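Local coordinates for protein rutinosidase (Aspergillus niger, PDB 6I1A) that hydrolyses rutinosides such as rutin to release the disaccharide rutinose, acting as a secreted glycoside hydrolase of family 5, at residues A[142-145]-A[146-150]; A[160-163]-A[164-168]. All coordinates share one frame; numbering follows the deposited sequence.

Contact 1 (A[142-145]-A[146-150]). With EDO (1,2-ethanediol), chain I; EDO (1,2-ethanediol), chain V.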
loop_
_atom_site.group_PDB
_atom_site.type_symbol
_atom_site.label_atom_id
_atom_site.label_comp_id
_atom_site.label_asym_id
_atom_site.label_seq_id
_atom_site.Cartn_x
_atom_site.Cartn_y
_atom_site.Cartn_z
ATOM N N GLY A 142 -1.238 -3.898 26.473
ATOM C CA GLY A 142 -0.803 -4.273 25.124
ATOM C C GLY A 142 -1.481 -3.430 24.060
ATOM O O GLY A 142 -2.714 -3.390 24.005
ATOM N N VAL A 143 -0.672 -2.815 23.186
ATOM C CA VAL A 143 -1.219 -1.879 22.191
ATOM C C VAL A 143 -1.233 -2.445 20.760
ATOM O O VAL A 143 -1.760 -1.732 19.887
ATOM C CB VAL A 143 -0.493 -0.526 22.180
ATOM C CG1 VAL A 143 -0.540 0.162 23.550
ATOM C CG2 VAL A 143 0.927 -0.658 21.749
ATOM N N ASN A 144 -0.711 -3.648 20.537
ATOM C CA ASN A 144 -0.689 -4.146 19.144
ATOM C C ASN A 144 -0.569 -5.662 19.045
ATOM O O ASN A 144 -0.280 -6.179 17.945
ATOM C CB ASN A 144 0.463 -3.515 18.360
ATOM C CG ASN A 144 1.773 -3.614 19.100
ATOM O OD1 ASN A 144 2.041 -4.582 19.812
ATOM N ND2 ASN A 144 2.659 -2.633 18.869
ATOM N N GLY A 145 -0.805 -6.420 20.114
ATOM C CA GLY A 145 -0.720 -7.893 20.027
ATOM C C GLY A 145 0.681 -8.400 19.804
ATOM O O GLY A 145 0.842 -9.598 19.547
ATOM N N LEU A 146 1.718 -7.589 19.859
ATOM C CA LEU A 146 3.093 -7.982 19.577
ATOM C C LEU A 146 3.924 -7.818 20.844
ATOM O O LEU A 146 3.526 -7.020 21.750
ATOM C CB LEU A 146 3.725 -7.142 18.465
ATOM C CG LEU A 146 3.009 -7.263 17.123
ATOM C CD1 LEU A 146 3.482 -6.169 16.205
ATOM C CD2 LEU A 146 3.191 -8.667 16.490
ATOM N N THR A 147 5.111 -8.447 20.877
ATOM C CA THR A 147 5.995 -8.288 22.063
ATOM C C THR A 147 6.273 -6.805 22.338
ATOM O O THR A 147 6.309 -6.380 23.526
ATOM C CB THR A 147 7.341 -9.026 21.842
ATOM O OG1 THR A 147 8.150 -8.885 23.019
ATOM C CG2 THR A 147 8.077 -8.579 20.603
ATOM N N ILE A 148 6.441 -6.004 21.302
ATOM C CA ILE A 148 6.854 -4.607 21.465
ATOM C C ILE A 148 5.738 -3.811 22.180
ATOM O O ILE A 148 6.075 -2.837 22.875
ATOM C CB ILE A 148 7.237 -3.956 20.146
ATOM C CG1 ILE A 148 6.167 -4.112 19.082
ATOM C CG2 ILE A 148 8.568 -4.551 19.669
ATOM C CD1 ILE A 148 6.342 -3.191 17.858
ATOM N N GLY A 149 4.466 -4.201 22.061
ATOM C CA GLY A 149 3.340 -3.466 22.621
ATOM C C GLY A 149 3.085 -3.836 24.081
ATOM O O GLY A 149 2.306 -3.085 24.725
ATOM N N GLU A 150 3.603 -4.973 24.531
ATOM C CA GLU A 150 3.571 -5.502 25.928
ATOM C C GLU A 150 3.918 -6.996 25.834
ATOM O O GLU A 150 4.744 -7.488 26.612
ATOM C CB GLU A 150 2.202 -5.403 26.613
ATOM C CG GLU A 150 2.212 -6.124 27.977
ATOM C CD GLU A 150 0.921 -5.931 28.738
ATOM O OE1 GLU A 150 -0.140 -6.485 28.395
ATOM O OE2 GLU A 150 0.967 -5.140 29.729
HETATM C C1 EDO I . 6.130 -11.257 18.405
HETATM O O1 EDO I . 5.160 -10.737 19.265
HETATM C C2 EDO I . 5.500 -12.071 17.392
HETATM O O2 EDO I . 4.955 -13.284 17.907
HETATM C C1 EDO V . -0.225 -4.996 32.711
HETATM O O1 EDO V . -1.166 -4.546 33.724
HETATM C C2 EDO V . -0.385 -6.405 32.154
HETATM O O2 EDO V . -1.385 -6.612 31.084
#
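Asn144 turns its carboxamide back over the chain that follows it, and its OD1 accepts a hydrogen bond from Leu146 N, 3.0 Å away. CG sits between the backbone N and the carbonyl carbon (chi1 50°), which brings OD1 over the Leu146 N-H. The bond is moderately bent, 147° at the hydrogen, and the donor lies 24° off the carbonyl plane. Leu146 CB lies on the same side as the bond, 3.3 Å from OD1, and Gly149 CA packs on OD1 from another direction, also at 3.3 Å. Gly149, which has no side chain, leaves room for the amide here. Beyond the oxygen, the amide crosses Ile148 at about a right angle, with ND2 lying 3.8 Å from Ile148 CG1; ND2 itself donates to the carbonyl of Glu194. At the mouth of the loop, the carbonyl of Gly149 takes a weak bond from Val143 N, 3.4 Å from Gly149 O, and a CA-H contact from Gly142. Glu150 lays its CB against Gly142 CA at 3.5 Å and extends its carboxylate past that glycine. The carboxylate is well satisfied: OE2 is bonded to Tyr97 and Gly141 N, while OE1 is bonded to His154 and an ethanediol probably from the crystallisation liquor. The bond from Leu146 N to Asn144 OD1 closes an Asx turn, which leads straight into the 3-10 turn 147-149 within the loop that follows strand 131-136 of the TIM barrel, at the C-terminal end of the barrel strands, where family 5 enzymes carry their active site.

Contact 2 (A[160-163]-A[164-168]). Unlike the reference sequence in segment 160-163: His163 (reference Asn). With NAG (2-acetamido-2-deoxy-beta-D-glucopyranose), chain D; NAG (2-acetamido-2-deoxy-beta-D-glucopyranose), chain E.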
loop_
_atom_site.group_PDB
_atom_site.type_symbol
_atom_site.label_atom_id
_atom_site.label_comp_id
_atom_site.label_asym_id
_atom_site.label_seq_id
_atom_site.Cartn_x
_atom_site.Cartn_y
_atom_site.Cartn_z
ATOM N N ASN A 160 -9.978 0.493 27.536
ATOM C CA ASN A 160 -9.906 -0.001 28.921
ATOM C C ASN A 160 -9.405 1.111 29.836
ATOM O O ASN A 160 -8.243 1.558 29.729
ATOM C CB ASN A 160 -9.106 -1.284 28.958
ATOM C CG ASN A 160 -8.931 -1.867 30.345
ATOM O OD1 ASN A 160 -8.513 -1.189 31.302
ATOM N ND2 ASN A 160 -9.247 -3.158 30.422
ATOM N N GLU A 161 -10.249 1.550 30.793
ATOM C CA GLU A 161 -9.890 2.682 31.655
ATOM C C GLU A 161 -8.824 2.322 32.670
ATOM O O GLU A 161 -8.087 3.237 33.093
ATOM C CB GLU A 161 -11.127 3.158 32.419
ATOM C CG GLU A 161 -10.954 4.483 33.126
ATOM C CD GLU A 161 -12.314 4.970 33.643
ATOM O OE1 GLU A 161 -13.109 5.439 32.779
ATOM O OE2 GLU A 161 -12.607 4.775 34.836
ATOM N N THR A 162 -8.732 1.076 33.100
ATOM C CA THR A 162 -7.627 0.669 33.995
ATOM C C THR A 162 -6.290 0.904 33.301
ATOM O O THR A 162 -5.367 1.575 33.826
ATOM C CB THR A 162 -7.693 -0.821 34.361
ATOM O OG1 THR A 162 -8.966 -1.105 34.941
ATOM C CG2 THR A 162 -6.566 -1.315 35.249
ATOM N N HIS A 163 -6.161 0.356 32.086
ATOM C CA HIS A 163 -4.885 0.491 31.336
ATOM C C HIS A 163 -4.653 1.932 30.908
ATOM O O HIS A 163 -3.479 2.393 30.903
ATOM C CB HIS A 163 -4.877 -0.459 30.136
ATOM C CG HIS A 163 -4.957 -1.887 30.531
ATOM N ND1 HIS A 163 -4.224 -2.410 31.571
ATOM C CD2 HIS A 163 -5.698 -2.892 29.991
ATOM C CE1 HIS A 163 -4.493 -3.727 31.614
ATOM N NE2 HIS A 163 -5.376 -4.060 30.653
ATOM N N PHE A 164 -5.705 2.697 30.633
ATOM C CA PHE A 164 -5.583 4.139 30.312
ATOM C C PHE A 164 -4.932 4.855 31.491
ATOM O O PHE A 164 -3.985 5.620 31.363
ATOM C CB PHE A 164 -6.931 4.706 29.911
ATOM C CG PHE A 164 -6.867 6.096 29.359
ATOM C CD1 PHE A 164 -6.733 7.211 30.168
ATOM C CD2 PHE A 164 -6.909 6.267 27.981
ATOM C CE1 PHE A 164 -6.661 8.467 29.593
ATOM C CE2 PHE A 164 -6.870 7.525 27.430
ATOM C CZ PHE A 164 -6.742 8.608 28.249
ATOM N N ASN A 165 -5.470 4.610 32.677
ATOM C CA ASN A 165 -5.040 5.301 33.904
ATOM C C ASN A 165 -3.574 4.964 34.219
ATOM O O ASN A 165 -2.773 5.824 34.537
ATOM C CB ASN A 165 -5.877 4.845 35.111
ATOM C CG ASN A 165 -7.201 5.551 35.175
ATOM O OD1 ASN A 165 -7.569 6.357 34.323
ATOM N ND2 ASN A 165 -7.927 5.257 36.258
ATOM N N TYR A 166 -3.195 3.687 34.086
ATOM C CA TYR A 166 -1.792 3.313 34.399
ATOM C C TYR A 166 -0.848 3.805 33.275
ATOM O O TYR A 166 0.277 4.177 33.554
ATOM C CB TYR A 166 -1.647 1.825 34.650
ATOM C CG TYR A 166 -2.217 1.395 35.988
ATOM C CD1 TYR A 166 -1.720 1.876 37.180
ATOM C CD2 TYR A 166 -3.239 0.500 36.021
ATOM C CE1 TYR A 166 -2.231 1.423 38.403
ATOM C CE2 TYR A 166 -3.754 0.033 37.207
ATOM C CZ TYR A 166 -3.268 0.512 38.394
ATOM O OH TYR A 166 -3.833 -0.018 39.553
ATOM N N SER A 167 -1.347 3.957 32.048
ATOM C CA SER A 167 -0.576 4.618 30.984
ATOM C C SER A 167 -0.267 6.065 31.347
ATOM O O SER A 167 0.868 6.569 31.135
ATOM C CB SER A 167 -1.242 4.532 29.621
ATOM O OG SER A 167 -1.494 3.193 29.200
ATOM N N MET A 168 -1.266 6.779 31.896
ATOM C CA MET A 168 -1.032 8.152 32.287
ATOM C C MET A 168 -0.080 8.205 33.469
ATOM O O MET A 168 0.724 9.124 33.537
ATOM C CB MET A 168 -2.375 8.799 32.630
ATOM C CG MET A 168 -3.272 9.032 31.398
ATOM S SD MET A 168 -2.527 9.827 29.999
ATOM C CE MET A 168 -2.121 11.418 30.695
HETATM C C1 NAG D . -8.950 -3.893 31.648
HETATM C C2 NAG D . -10.081 -4.164 32.633
HETATM C C3 NAG D . -9.489 -5.059 33.731
HETATM C C4 NAG D . -8.901 -6.294 33.120
HETATM C C5 NAG D . -7.812 -6.005 32.082
HETATM C C6 NAG D . -7.354 -7.246 31.305
HETATM C C7 NAG D . -11.808 -2.497 32.957
HETATM C C8 NAG D . -12.105 -1.211 33.647
HETATM N N2 NAG D . -10.600 -2.957 33.190
HETATM O O3 NAG D . -10.592 -5.518 34.580
HETATM O O4 NAG D . -8.229 -7.086 34.148
HETATM O O5 NAG D . -8.387 -5.097 31.132
HETATM O O6 NAG D . -6.171 -6.851 30.600
HETATM O O7 NAG D . -12.602 -3.119 32.239
HETATM C C1 NAG E . -9.151 5.979 36.578
HETATM C C2 NAG E . -10.066 5.109 37.479
HETATM C C3 NAG E . -11.223 6.025 37.943
HETATM C C4 NAG E . -10.745 7.311 38.545
HETATM C C5 NAG E . -9.801 7.991 37.559
HETATM C C6 NAG E . -9.269 9.280 38.105
HETATM C C7 NAG E . -10.251 2.753 36.898
HETATM C C8 NAG E . -10.926 1.775 36.013
HETATM N N2 NAG E . -10.610 4.029 36.727
HETATM O O3 NAG E . -12.137 5.295 38.814
HETATM O O4 NAG E . -11.940 8.186 38.709
HETATM O O5 NAG E . -8.689 7.092 37.358
HETATM O O6 NAG E . -8.603 8.988 39.306
HETATM O O7 NAG E . -9.355 2.403 37.703
#
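The first turns of helix 161-179 open at an N-cap asparagine and carry two N-glycosylation sites of the Asn-X-Ser/Thr kind. With CG trans to the backbone N (chi1 178°), Asn160 caps the helix through OD1, which accepts from His163 N, 2.9 Å from it, in a nearly straight bond (167°), while its ND2 is covalently joined to a sugar. Phe164 N continues the helix by donating to Asn160 O at 2.9 Å. The sugar on Asn160 is held at two more points: its N2 donates to Thr162 OG1 at 3.0 Å, and its O6 meets His163 NE2 at the ring edge, in plane, at 2.9 Å. One turn on, Asn165 bears the second sugar, whose N2 donates to Glu161 OE2 at 2.8 Å. Thr162 and Tyr166 run side by side, with Thr162 CG2 3.7 Å from Tyr166 CE2. On the buried side, His163 O is gripped twice by Ser167, whose OG (2.7 Å) and backbone N come from opposite faces of the carbonyl plane; OG also bonds Trp157 NE1. The cap and the sugar linkage share one amide, so helix start and glycan are coupled; bonds from Glu161, Thr162 and His163 probably limit how freely both sugars turn.

Contact 1 closes before contact 2 opens along the same connection between strand 131-136 and helix 161-179, and the two do not touch: their centres are 15 Å apart and their nearest atoms about 6 Å. Residues 142-150 form a largely buried loop, whereas residues 160-168 are partly buried and carry glycans outward. In each an asparagine oxygen accepts a backbone N-H, but at 142-150 this shapes an irregular turn and at 160-168 it starts a regular helix. Inside, a carboxylate is taken up mainly by protein partners; at the surface, Glu161 serves a sugar instead. Trp157 joins both neighbourhoods, bonding to Gly142 and to Ser167.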